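Local atomic coordinates of Card1 endonuclease domain-containing protein (Vibrio cholerae, PDB entry 1XMX), a protein that is of unknown function but carries a Card1-like endonuclease domain of the PD-(D/E)XK class and probably binds nucleic acid. Residues A[171-176]-A[226-231]; A[191-196]-A[210-215]; A[220-225]-A[236-241]; A[256-261]-A[373-378]. One frame throughout, in Å; residues are numbered along the deposited sequence.

Contact 1. Residues A[171-176]-A[226-231]; sequences YQLGER and VEAKIA
Leu-173, reaching out from helix 164-179, meets Ile-230 tip to tip, methyl against methyl. Leu-173 CD1 and Ile-230 CD1 are 3.5 Å apart, a close approach for a pair of methyl groups. Leu-173 takes an unusual pose to get there: its chi1 of -106° lies well away from a staggered value. CD1 then lies anti to CA, which makes it the methyl farther from the backbone. The same branch also rests on Ala-228, with Leu-173 CD1 at 3.9 Å from Ala-228 CB, and Leu-173 CG stands almost as near to that methyl. One leucine thus bridges two residues of the turn. Ile-230 places CG1 between its backbone N and carbonyl carbon (chi1 60°) and then runs extended, which brings CD1 rather than CG2 to the leucine.

Between Ala-228 and Ile-230 the chain turns in the Schellman motif that ends helix 216-227, with Lys-229 between them at positive phi (57°); one of the bonds of this turn runs from Lys-229 N to Val-226 O, at 2.9 Å. All three touching residues are buried, and the contact is purely apolar. Phe-248 of helix 243-266 and Leu-225 also pack on Leu-173, whereas Leu-166 and Leu-170 extend the surface of helix 164-179 against Ile-230. The contact joins helix 164-179 to the C-terminal end of helix 216-227, which leads into the strand hairpin 231-240, the wing of what looks like a winged-helix fold.

Contact 2. Residues A[191-196]-A[210-215]; sequences LNYLAT and DKQQGY
Gln-212 brings its amide up against two side chains of helix 181-201, Tyr-193 and Leu-194, and is the centre of this small contact. Its CG sits anti to the carbonyl carbon (chi1 -74°), the start of an extended chain that carries the amide across to helix 181-201. Gln-212 NE2 does most of the touching, 3.6 Å from Tyr-193 CE2 and slightly farther from CD2 of the same ring. The two side chains cross at about a right angle, and the ring and amide planes are turned 53° apart, an oblique meeting.

Leu-194 runs past the glutamine in the opposite sense and sets its CD2 methyl against the amide, 3.8 Å from Gln-212 NE2 and 3.9 Å from Gln-212 OE1. The amide is steadied at its other end, because Gln-212 OE1 accepts a hydrogen bond from the backbone N of Ser-209, just ahead of the short helix. Leu-194 also touches Leu-208 and Leu-218, while Tyr-193 remains exposed at the outer border. The short, weakly bonded helix about 210-213, the turn through Gly-214 and helix 216-227, with Tyr-215 as its N-cap, resemble the helix-turn-helix of winged-helix domains, held here against the long helix 181-201.

Contact 3. Residues A[220-225]-A[236-241]; sequences LLLSDL and GILTFI
Leu-222 and Leu-225 lie one turn apart on helix 216-227 and face Leu-238 and Phe-240 of the strand 237-240, consistent with the helix-on-sheet core of a winged-helix fold. The strand is the middle one of a three-stranded antiparallel sheet, between 205-207 and 231-234. Helix and strand axes pass 10.4 Å apart with their directions 42° from each other, a spacing bridged by apolar side chains.

Leu-238 points toward the helix. With CG anti to the backbone N (chi1 170°), its branch opens both methyls toward Leu-222: Leu-222 CD2 is 3.8 Å from Leu-238 CD1 and 4.0 Å from Leu-238 CD2, so a single methyl sits against the fork of the other leucine. The two side chains cross obliquely. Leu-222 starts out alongside the strand, against its N-to-C direction, and approaches through its CD2 methyl.

Leu-225 differs in starting toward the sheet. Leu-225 CD1 comes within 4.3 Å of Leu-238 CD1, which makes Leu-238 the shared partner of both helix residues. Phe-240 starts off to one side but swings its ring back, and Leu-238 CG lies 4.2 Å above one face of that ring, toward its rim. Strand neighbours two apart thereby pack on each other as well as on the helix. Ala-231 of the adjacent strand 231-234 and Cys-198 of helix 181-201 border the same buried layer. At the C-terminal end of the contact, Leu-225 CD1 reaches the Phe-240 ring obliquely, 4.1 Å from atom CE1.

Contact 4. Residues A[256-261]-A[373-378]; sequences TLVHST and THLTQW
The carbonyl oxygen of Leu-257 is gripped twice by Thr-261, a residue that packs across this contact: OG1 of Thr-261 donates to Leu-257 O over 2.7 Å, and Thr-261 N reaches the same oxygen at 2.8 Å in the ordinary helical bond. They arrive from opposite faces of the carbonyl plane, the hydroxyl standing 38° out of it. Both helices belong to the Card1-like endonuclease domain of the PD-(D/E)XK class, where helix 243-266 meets the C-terminal helix 371-380 beside strand 303-310.

The hydroxyl bond helps fix the rotation of the threonine. With OG1 turned back to its own helix (chi1 -57°), the methyl CG2 is anti to the backbone N and faces Leu-375. That leucine points toward helix 243-266 and crosses both Thr-261 and Val-258 at about a right angle. Ile-307 of strand 303-310 touches both Val-258 and Leu-375, and Leu-371, a turn earlier, extends the same apolar seam. The contact itself comes down to one methyl: Leu-375 CD1 sits between Thr-261 CG2 at 3.8 Å and Val-258 CG1 at 4.0 Å.

Contacts 2 and 3 lie in a probable winged-helix unit, contact 1 packs helix 164-179 against it, and contact 4 belongs to the endonuclease domain. Contact 3 is central, its centre about 10 Å from those of contacts 1 and 2. It shares helix 216-227 with contact 1, where Ile-230 N and Leu-225 O form a probable hydrogen bond of 3.1 Å, and it meets contact 2 through Leu-191, which touches Leu-222, Leu-225 and Leu-238. Contacts 1 and 2 do not touch. Contact 4 lies about 29 Å, centre to centre, from contact 2 but touches contact 1, Tyr-171 and Gly-174 packing on Ser-260 and Leu-257; helix 164-179 therefore connects the two regions.

Contact 1. Residues A[171-176]-A[226-231]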
loop_
_atom_site.group_PDB
_atom_site.type_symbol
_atom_site.label_atom_id
_atom_site.label_comp_id
_atom_site.label_asym_id
_atom_site.label_seq_id
_atom_site.Cartn_x
_atom_site.Cartn_y
_atom_site.Cartn_z
ATOM N N TYR A 171 10.671 11.393 16.538
ATOM C CA TYR A 171 9.305 10.983 16.837
ATOM C C TYR A 171 8.592 11.928 17.821
ATOM O O TYR A 171 7.420 12.358 17.630
ATOM C CB TYR A 171 9.290 9.541 17.376
ATOM C CG TYR A 171 7.972 9.190 17.986
ATOM C CD1 TYR A 171 6.887 8.845 17.184
ATOM C CD2 TYR A 171 7.792 9.244 19.378
ATOM C CE1 TYR A 171 5.643 8.514 17.743
ATOM C CE2 TYR A 171 6.545 8.919 19.968
ATOM C CZ TYR A 171 5.479 8.570 19.137
ATOM O OH TYR A 171 4.253 8.258 19.703
ATOM N N GLN A 172 9.277 12.257 18.903
ATOM C CA GLN A 172 8.623 13.052 19.903
ATOM C C GLN A 172 8.463 14.503 19.372
ATOM O O GLN A 172 7.484 15.191 19.654
ATOM C CB GLN A 172 9.413 12.972 21.210
ATOM C CG GLN A 172 9.642 11.556 21.701
ATOM C CD GLN A 172 10.322 11.487 23.066
ATOM O OE1 GLN A 172 11.084 12.368 23.428
ATOM N NE2 GLN A 172 10.027 10.421 23.835
ATOM N N LEU A 173 9.418 14.970 18.578
ATOM C CA LEU A 173 9.275 16.285 17.988
ATOM C C LEU A 173 8.005 16.343 17.126
ATOM O O LEU A 173 7.227 17.295 17.188
ATOM C CB LEU A 173 10.503 16.618 17.131
ATOM C CG LEU A 173 11.551 17.616 17.621
ATOM C CD1 LEU A 173 12.501 17.871 16.492
ATOM C CD2 LEU A 173 10.925 18.929 18.081
ATOM N N GLY A 174 7.812 15.299 16.319
ATOM C CA GLY A 174 6.640 15.206 15.453
ATOM C C GLY A 174 5.337 15.209 16.219
ATOM O O GLY A 174 4.402 15.876 15.813
ATOM N N GLU A 175 5.273 14.437 17.302
ATOM C CA GLU A 175 4.106 14.420 18.215
ATOM C C GLU A 175 3.746 15.864 18.679
ATOM O O GLU A 175 2.572 16.252 18.740
ATOM C CB GLU A 175 4.414 13.616 19.500
ATOM C CG GLU A 175 4.405 12.064 19.499
ATOM C CD GLU A 175 4.513 11.487 20.985
ATOM O OE1 GLU A 175 5.397 11.922 21.769
ATOM O OE2 GLU A 175 3.713 10.602 21.410
ATOM N N ARG A 176 4.765 16.631 19.055
ATOM C CA ARG A 176 4.533 17.966 19.578
ATOM C C ARG A 176 3.959 18.824 18.517
ATOM O O ARG A 176 3.074 19.611 18.776
ATOM C CB ARG A 176 5.820 18.673 20.021
ATOM C CG ARG A 176 6.737 17.945 21.007
ATOM C CD ARG A 176 6.055 17.562 22.236
ATOM N NE ARG A 176 5.443 18.658 22.988
ATOM C CZ ARG A 176 4.125 18.749 23.228
ATOM N NH1 ARG A 176 3.261 17.831 22.727
ATOM N NH2 ARG A 176 3.664 19.768 23.958
ATOM N N VAL A 226 16.633 22.690 18.914
ATOM C CA VAL A 226 17.791 22.774 19.824
ATOM C C VAL A 226 17.702 21.746 20.962
ATOM O O VAL A 226 18.632 20.992 21.193
ATOM C CB VAL A 226 18.024 24.225 20.343
ATOM C CG1 VAL A 226 19.132 24.327 21.413
ATOM C CG2 VAL A 226 18.410 25.137 19.171
ATOM N N GLU A 227 16.590 21.733 21.684
ATOM C CA GLU A 227 16.391 20.752 22.746
ATOM C C GLU A 227 16.598 19.302 22.225
ATOM O O GLU A 227 17.227 18.461 22.903
ATOM C CB GLU A 227 15.011 20.915 23.338
ATOM C CG GLU A 227 14.834 20.084 24.559
ATOM C CD GLU A 227 13.521 20.329 25.267
ATOM O OE1 GLU A 227 13.231 21.478 25.617
ATOM O OE2 GLU A 227 12.792 19.363 25.524
ATOM N N ALA A 228 16.105 19.039 21.016
ATOM C CA ALA A 228 16.193 17.721 20.406
ATOM C C ALA A 228 17.569 17.398 19.935
ATOM O O ALA A 228 17.777 16.263 19.481
ATOM C CB ALA A 228 15.205 17.534 19.246
ATOM N N LYS A 229 18.487 18.359 20.097
ATOM C CA LYS A 229 19.896 18.263 19.640
ATOM C C LYS A 229 20.047 17.999 18.125
ATOM O O LYS A 229 21.074 17.483 17.682
ATOM C CB LYS A 229 20.734 17.265 20.472
ATOM C CG LYS A 229 20.787 17.625 21.956
ATOM C CD LYS A 229 21.725 16.713 22.781
ATOM C CE LYS A 229 21.516 16.904 24.321
ATOM N NZ LYS A 229 20.423 15.988 24.920
ATOM N N ILE A 230 19.052 18.392 17.325
ATOM C CA ILE A 230 19.187 18.253 15.875
ATOM C C ILE A 230 19.482 19.545 15.073
ATOM O O ILE A 230 19.615 19.513 13.818
ATOM C CB ILE A 230 17.975 17.529 15.268
ATOM C CG1 ILE A 230 16.685 18.321 15.552
ATOM C CG2 ILE A 230 17.898 16.147 15.797
ATOM C CD1 ILE A 230 15.530 17.881 14.646
ATOM N N ALA A 231 19.565 20.670 15.791
ATOM C CA ALA A 231 20.099 21.938 15.251
ATOM C C ALA A 231 20.675 22.783 16.358
ATOM O O ALA A 231 20.341 22.619 17.528
ATOM C CB ALA A 231 19.033 22.754 14.521
#

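Contact 2. Residues A[191-196]-A[210-215]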
loop_
_atom_site.group_PDB
_atom_site.type_symbol
_atom_site.label_atom_id
_atom_site.label_comp_id
_atom_site.label_asym_id
_atom_site.label_seq_id
_atom_site.Cartn_x
_atom_site.Cartn_y
_atom_site.Cartn_z
ATOM N N LEU A 191 9.938 27.848 8.734
ATOM C CA LEU A 191 10.970 26.816 8.894
ATOM C C LEU A 191 11.177 26.028 7.595
ATOM O O LEU A 191 12.323 25.748 7.183
ATOM C CB LEU A 191 10.578 25.829 10.006
ATOM C CG LEU A 191 11.738 24.902 10.395
ATOM C CD1 LEU A 191 13.059 25.633 10.663
ATOM C CD2 LEU A 191 11.383 23.993 11.562
ATOM N N ASN A 192 10.060 25.680 6.951
ATOM C CA ASN A 192 10.128 25.097 5.610
ATOM C C ASN A 192 10.894 25.961 4.613
ATOM O O ASN A 192 11.740 25.456 3.896
ATOM C CB ASN A 192 8.752 24.797 5.058
ATOM C CG ASN A 192 8.800 24.431 3.595
ATOM O OD1 ASN A 192 9.172 23.298 3.232
ATOM N ND2 ASN A 192 8.426 25.373 2.741
ATOM N N TYR A 193 10.600 27.254 4.544
ATOM C CA TYR A 193 11.394 28.162 3.682
ATOM C C TYR A 193 12.918 28.180 4.049
ATOM O O TYR A 193 13.771 28.091 3.163
ATOM C CB TYR A 193 10.787 29.577 3.668
ATOM C CG TYR A 193 11.747 30.616 3.137
ATOM C CD1 TYR A 193 11.805 30.931 1.775
ATOM C CD2 TYR A 193 12.637 31.257 3.999
ATOM C CE1 TYR A 193 12.701 31.899 1.317
ATOM C CE2 TYR A 193 13.551 32.176 3.542
ATOM C CZ TYR A 193 13.569 32.493 2.218
ATOM O OH TYR A 193 14.503 33.433 1.829
ATOM N N LEU A 194 13.245 28.248 5.341
ATOM C CA LEU A 194 14.638 28.163 5.811
ATOM C C LEU A 194 15.296 26.825 5.440
ATOM O O LEU A 194 16.400 26.799 4.905
ATOM C CB LEU A 194 14.739 28.382 7.332
ATOM C CG LEU A 194 14.305 29.763 7.898
ATOM C CD1 LEU A 194 14.138 29.664 9.412
ATOM C CD2 LEU A 194 15.306 30.862 7.605
ATOM N N ALA A 195 14.631 25.716 5.729
ATOM C CA ALA A 195 15.163 24.401 5.292
ATOM C C ALA A 195 15.380 24.340 3.772
ATOM O O ALA A 195 16.363 23.809 3.306
ATOM C CB ALA A 195 14.253 23.258 5.769
ATOM N N THR A 196 14.451 24.907 3.007
ATOM C CA THR A 196 14.548 24.925 1.556
ATOM C C THR A 196 15.739 25.757 1.043
ATOM O O THR A 196 16.395 25.366 0.073
ATOM C CB THR A 196 13.255 25.428 0.956
ATOM O OG1 THR A 196 12.213 24.491 1.284
ATOM C CG2 THR A 196 13.367 25.571 -0.556
ATOM N N ASP A 210 16.303 39.772 10.347
ATOM C CA ASP A 210 15.909 40.227 11.675
ATOM C C ASP A 210 14.409 40.050 11.906
ATOM O O ASP A 210 13.961 39.842 13.045
ATOM C CB ASP A 210 16.310 41.677 11.923
ATOM C CG ASP A 210 17.790 41.879 11.814
ATOM O OD1 ASP A 210 18.541 41.273 12.618
ATOM O OD2 ASP A 210 18.209 42.630 10.904
ATOM N N LYS A 211 13.626 40.196 10.841
ATOM C CA LYS A 211 12.222 39.929 10.952
ATOM C C LYS A 211 11.982 38.448 11.380
ATOM O O LYS A 211 11.293 38.192 12.385
ATOM C CB LYS A 211 11.529 40.272 9.647
ATOM C CG LYS A 211 10.018 40.275 9.774
ATOM C CD LYS A 211 9.318 40.845 8.559
ATOM C CE LYS A 211 9.902 42.199 8.103
ATOM N NZ LYS A 211 9.119 42.823 6.952
ATOM N N GLN A 212 12.583 37.485 10.659
ATOM C CA GLN A 212 12.454 36.070 11.023
ATOM C C GLN A 212 12.848 35.771 12.467
ATOM O O GLN A 212 12.250 34.883 13.126
ATOM C CB GLN A 212 13.244 35.171 10.062
ATOM C CG GLN A 212 12.578 35.037 8.692
ATOM C CD GLN A 212 13.524 34.509 7.636
ATOM O OE1 GLN A 212 14.730 34.737 7.681
ATOM N NE2 GLN A 212 12.989 33.777 6.697
ATOM N N GLN A 213 13.864 36.484 12.958
ATOM C CA GLN A 213 14.338 36.302 14.334
ATOM C C GLN A 213 13.327 36.764 15.384
ATOM O O GLN A 213 13.383 36.313 16.537
ATOM C CB GLN A 213 15.671 37.038 14.554
ATOM C CG GLN A 213 16.784 36.463 13.685
ATOM C CD GLN A 213 18.106 37.174 13.873
ATOM O OE1 GLN A 213 18.755 37.556 12.899
ATOM N NE2 GLN A 213 18.506 37.362 15.116
ATOM N N GLY A 214 12.398 37.644 15.004
ATOM C CA GLY A 214 11.370 38.083 15.938
ATOM C C GLY A 214 10.064 37.269 15.866
ATOM O O GLY A 214 9.135 37.533 16.615
ATOM N N TYR A 215 9.966 36.295 14.968
ATOM C CA TYR A 215 8.717 35.525 14.836
ATOM C C TYR A 215 8.571 34.599 16.050
ATOM O O TYR A 215 9.419 33.740 16.302
ATOM C CB TYR A 215 8.631 34.659 13.544
ATOM C CG TYR A 215 8.549 35.411 12.218
ATOM C CD1 TYR A 215 8.098 36.744 12.141
ATOM C CD2 TYR A 215 8.907 34.781 11.034
ATOM C CE1 TYR A 215 8.040 37.420 10.920
ATOM C CE2 TYR A 215 8.842 35.453 9.800
ATOM C CZ TYR A 215 8.414 36.758 9.740
ATOM O OH TYR A 215 8.368 37.391 8.482
#

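Contact 3. Residues A[220-225]-A[236-241]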
loop_
_atom_site.group_PDB
_atom_site.type_symbol
_atom_site.label_atom_id
_atom_site.label_comp_id
_atom_site.label_asym_id
_atom_site.label_seq_id
_atom_site.Cartn_x
_atom_site.Cartn_y
_atom_site.Cartn_z
ATOM N N LEU A 220 9.624 29.064 18.958
ATOM C CA LEU A 220 9.163 27.853 19.597
ATOM C C LEU A 220 9.763 26.613 18.872
ATOM O O LEU A 220 10.295 25.719 19.519
ATOM C CB LEU A 220 7.626 27.781 19.555
ATOM C CG LEU A 220 6.781 28.803 20.331
ATOM C CD1 LEU A 220 5.293 28.424 20.418
ATOM C CD2 LEU A 220 7.371 28.979 21.720
ATOM N N LEU A 221 9.695 26.608 17.536
ATOM C CA LEU A 221 10.259 25.562 16.683
ATOM C C LEU A 221 11.760 25.492 16.721
ATOM O O LEU A 221 12.320 24.414 16.822
ATOM C CB LEU A 221 9.775 25.715 15.234
ATOM C CG LEU A 221 8.255 25.719 15.053
ATOM C CD1 LEU A 221 7.788 26.258 13.704
ATOM C CD2 LEU A 221 7.705 24.289 15.292
ATOM N N LEU A 222 12.434 26.616 16.620
ATOM C CA LEU A 222 13.899 26.599 16.693
ATOM C C LEU A 222 14.350 26.003 18.036
ATOM O O LEU A 222 15.275 25.196 18.114
ATOM C CB LEU A 222 14.474 28.015 16.556
ATOM C CG LEU A 222 14.122 28.603 15.183
ATOM C CD1 LEU A 222 14.744 29.927 14.982
ATOM C CD2 LEU A 222 14.524 27.674 14.083
ATOM N N SER A 223 13.695 26.391 19.100
ATOM C CA SER A 223 14.167 25.879 20.383
ATOM C C SER A 223 13.807 24.379 20.564
ATOM O O SER A 223 14.449 23.695 21.354
ATOM C CB SER A 223 13.657 26.748 21.516
ATOM O OG SER A 223 12.271 26.630 21.454
ATOM N N ASP A 224 12.810 23.860 19.834
ATOM C CA ASP A 224 12.547 22.420 19.843
ATOM C C ASP A 224 13.648 21.650 19.133
ATOM O O ASP A 224 14.093 20.587 19.592
ATOM C CB ASP A 224 11.230 22.079 19.139
ATOM C CG ASP A 224 10.005 22.485 19.924
ATOM O OD1 ASP A 224 10.019 22.444 21.173
ATOM O OD2 ASP A 224 8.999 22.844 19.273
ATOM N N LEU A 225 14.049 22.165 17.982
ATOM C CA LEU A 225 15.197 21.642 17.268
ATOM C C LEU A 225 16.420 21.621 18.175
ATOM O O LEU A 225 17.163 20.637 18.191
ATOM C CB LEU A 225 15.517 22.491 16.027
ATOM C CG LEU A 225 14.312 22.564 15.081
ATOM C CD1 LEU A 225 14.666 23.442 13.920
ATOM C CD2 LEU A 225 13.891 21.184 14.645
ATOM N N GLY A 236 21.281 34.388 15.414
ATOM C CA GLY A 236 20.458 34.366 14.188
ATOM C C GLY A 236 20.852 33.339 13.119
ATOM O O GLY A 236 20.299 33.332 12.018
ATOM N N ILE A 237 21.805 32.459 13.438
ATOM C CA ILE A 237 22.156 31.369 12.548
ATOM C C ILE A 237 21.608 30.054 13.013
ATOM O O ILE A 237 21.854 29.613 14.142
ATOM C CB ILE A 237 23.619 31.279 12.312
ATOM C CG1 ILE A 237 24.093 32.657 11.859
ATOM C CG2 ILE A 237 23.949 30.257 11.216
ATOM C CD1 ILE A 237 25.388 32.878 12.301
ATOM N N LEU A 238 20.845 29.433 12.116
ATOM C CA LEU A 238 20.309 28.092 12.339
ATOM C C LEU A 238 21.150 27.049 11.587
ATOM O O LEU A 238 21.340 27.157 10.374
ATOM C CB LEU A 238 18.841 28.041 11.892
ATOM C CG LEU A 238 18.172 26.653 11.825
ATOM C CD1 LEU A 238 17.912 26.103 13.220
ATOM C CD2 LEU A 238 16.860 26.722 11.010
ATOM N N THR A 239 21.695 26.057 12.306
ATOM C CA THR A 239 22.489 25.010 11.657
ATOM C C THR A 239 21.857 23.637 11.952
ATOM O O THR A 239 21.741 23.253 13.117
ATOM C CB THR A 239 23.936 25.014 12.162
ATOM O OG1 THR A 239 24.434 26.361 12.177
ATOM C CG2 THR A 239 24.858 24.092 11.277
ATOM N N PHE A 240 21.443 22.903 10.919
ATOM C CA PHE A 240 21.084 21.488 11.131
ATOM C C PHE A 240 22.324 20.576 11.302
ATOM O O PHE A 240 23.389 20.813 10.680
ATOM C CB PHE A 240 20.156 20.991 10.025
ATOM C CG PHE A 240 18.944 21.876 9.822
ATOM C CD1 PHE A 240 17.801 21.716 10.620
ATOM C CD2 PHE A 240 18.940 22.845 8.827
ATOM C CE1 PHE A 240 16.639 22.525 10.400
ATOM C CE2 PHE A 240 17.833 23.668 8.614
ATOM C CZ PHE A 240 16.677 23.519 9.404
ATOM N N ILE A 241 22.204 19.579 12.183
ATOM C CA ILE A 241 23.291 18.656 12.372
ATOM C C ILE A 241 23.532 17.821 11.110
ATOM O O ILE A 241 24.651 17.377 10.862
ATOM C CB ILE A 241 23.070 17.748 13.589
ATOM C CG1 ILE A 241 21.782 16.928 13.458
ATOM C CG2 ILE A 241 23.036 18.600 14.863
ATOM C CD1 ILE A 241 21.753 15.685 14.359
#

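Contact 4. Residues A[256-261]-A[373-378]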
loop_
_atom_site.group_PDB
_atom_site.type_symbol
_atom_site.label_atom_id
_atom_site.label_comp_id
_atom_site.label_asym_id
_atom_site.label_seq_id
_atom_site.Cartn_x
_atom_site.Cartn_y
_atom_site.Cartn_z
ATOM N N THR A 256 7.361 10.958 8.604
ATOM C CA THR A 256 8.148 10.241 9.587
ATOM C C THR A 256 7.345 9.861 10.828
ATOM O O THR A 256 7.469 8.738 11.312
ATOM C CB THR A 256 9.342 11.117 10.042
ATOM O OG1 THR A 256 10.162 11.411 8.907
ATOM C CG2 THR A 256 10.200 10.353 11.040
ATOM N N LEU A 257 6.569 10.818 11.359
ATOM C CA LEU A 257 5.628 10.616 12.467
ATOM C C LEU A 257 4.546 9.566 12.096
ATOM O O LEU A 257 4.242 8.646 12.873
ATOM C CB LEU A 257 4.950 11.947 12.841
ATOM C CG LEU A 257 3.787 11.806 13.842
ATOM C CD1 LEU A 257 4.235 11.418 15.251
ATOM C CD2 LEU A 257 2.980 13.097 13.826
ATOM N N VAL A 258 3.968 9.700 10.902
ATOM C CA VAL A 258 2.963 8.747 10.495
ATOM C C VAL A 258 3.580 7.346 10.359
ATOM O O VAL A 258 3.002 6.364 10.808
ATOM C CB VAL A 258 2.286 9.108 9.176
ATOM C CG1 VAL A 258 1.375 7.902 8.719
ATOM C CG2 VAL A 258 1.503 10.452 9.324
ATOM N N HIS A 259 4.744 7.243 9.753
ATOM C CA HIS A 259 5.389 5.956 9.668
ATOM C C HIS A 259 5.675 5.361 11.059
ATOM O O HIS A 259 5.444 4.180 11.307
ATOM C CB HIS A 259 6.648 6.080 8.844
ATOM C CG HIS A 259 7.425 4.812 8.727
ATOM N ND1 HIS A 259 6.982 3.727 7.986
ATOM C CD2 HIS A 259 8.625 4.459 9.249
ATOM C CE1 HIS A 259 7.892 2.770 8.037
ATOM N NE2 HIS A 259 8.895 3.189 8.796
ATOM N N SER A 260 6.198 6.188 11.943
ATOM C CA SER A 260 6.512 5.772 13.297
ATOM C C SER A 260 5.263 5.333 14.083
ATOM O O SER A 260 5.349 4.456 14.914
ATOM C CB SER A 260 7.206 6.916 14.015
ATOM O OG SER A 260 8.554 7.020 13.566
ATOM N N THR A 261 4.145 6.017 13.872
ATOM C CA THR A 261 2.859 5.673 14.474
ATOM C C THR A 261 2.256 4.350 13.941
ATOM O O THR A 261 1.730 3.548 14.710
ATOM C CB THR A 261 1.878 6.842 14.246
ATOM O OG1 THR A 261 2.478 8.000 14.819
ATOM C CG2 THR A 261 0.512 6.600 14.865
ATOM N N THR A 373 -5.090 6.969 17.055
ATOM C CA THR A 373 -6.443 6.441 17.087
ATOM C C THR A 373 -7.148 6.437 15.716
ATOM O O THR A 373 -7.769 5.435 15.328
ATOM C CB THR A 373 -7.266 7.197 18.127
ATOM O OG1 THR A 373 -6.744 6.848 19.408
ATOM C CG2 THR A 373 -8.704 6.840 18.078
ATOM N N HIS A 374 -7.048 7.542 14.985
ATOM C CA HIS A 374 -7.669 7.622 13.658
ATOM C C HIS A 374 -7.001 6.664 12.688
ATOM O O HIS A 374 -7.664 6.073 11.870
ATOM C CB HIS A 374 -7.642 9.036 13.114
ATOM C CG HIS A 374 -8.414 10.015 13.933
ATOM N ND1 HIS A 374 -9.771 9.920 14.122
ATOM C CD2 HIS A 374 -8.024 11.130 14.602
ATOM C CE1 HIS A 374 -10.191 10.934 14.866
ATOM N NE2 HIS A 374 -9.151 11.682 15.165
ATOM N N LEU A 375 -5.698 6.479 12.793
ATOM C CA LEU A 375 -5.019 5.517 11.968
ATOM C C LEU A 375 -5.440 4.083 12.323
ATOM O O LEU A 375 -5.605 3.236 11.445
ATOM C CB LEU A 375 -3.510 5.700 12.101
ATOM C CG LEU A 375 -2.765 6.825 11.314
ATOM C CD1 LEU A 375 -1.287 6.741 11.483
ATOM C CD2 LEU A 375 -3.106 6.717 9.812
ATOM N N THR A 376 -5.590 3.809 13.614
ATOM C CA THR A 376 -6.051 2.511 14.101
ATOM C C THR A 376 -7.432 2.245 13.551
ATOM O O THR A 376 -7.684 1.210 12.992
ATOM C CB THR A 376 -6.057 2.450 15.679
ATOM O OG1 THR A 376 -4.760 2.789 16.187
ATOM C CG2 THR A 376 -6.372 1.002 16.176
ATOM N N GLN A 377 -8.326 3.192 13.684
ATOM C CA GLN A 377 -9.643 3.026 13.135
ATOM C C GLN A 377 -9.607 2.677 11.652
ATOM O O GLN A 377 -10.324 1.754 11.229
ATOM C CB GLN A 377 -10.476 4.268 13.390
ATOM C CG GLN A 377 -10.666 4.482 14.902
ATOM C CD GLN A 377 -11.341 5.804 15.257
ATOM O OE1 GLN A 377 -11.321 6.777 14.483
ATOM N NE2 GLN A 377 -11.869 5.871 16.446
ATOM N N TRP A 378 -8.754 3.357 10.876
ATOM C CA TRP A 378 -8.713 3.190 9.414
ATOM C C TRP A 378 -8.255 1.775 9.148
ATOM O O TRP A 378 -8.869 1.060 8.313
ATOM C CB TRP A 378 -7.728 4.150 8.757
ATOM C CG TRP A 378 -7.737 4.180 7.245
ATOM C CD1 TRP A 378 -8.829 4.289 6.421
ATOM C CD2 TRP A 378 -6.586 4.152 6.400
ATOM N NE1 TRP A 378 -8.415 4.254 5.079
ATOM C CE2 TRP A 378 -7.038 4.200 5.059
ATOM C CE3 TRP A 378 -5.209 4.066 6.641
ATOM C CZ2 TRP A 378 -6.157 4.201 3.992
ATOM C CZ3 TRP A 378 -4.351 4.034 5.579
ATOM C CH2 TRP A 378 -4.830 4.131 4.263
#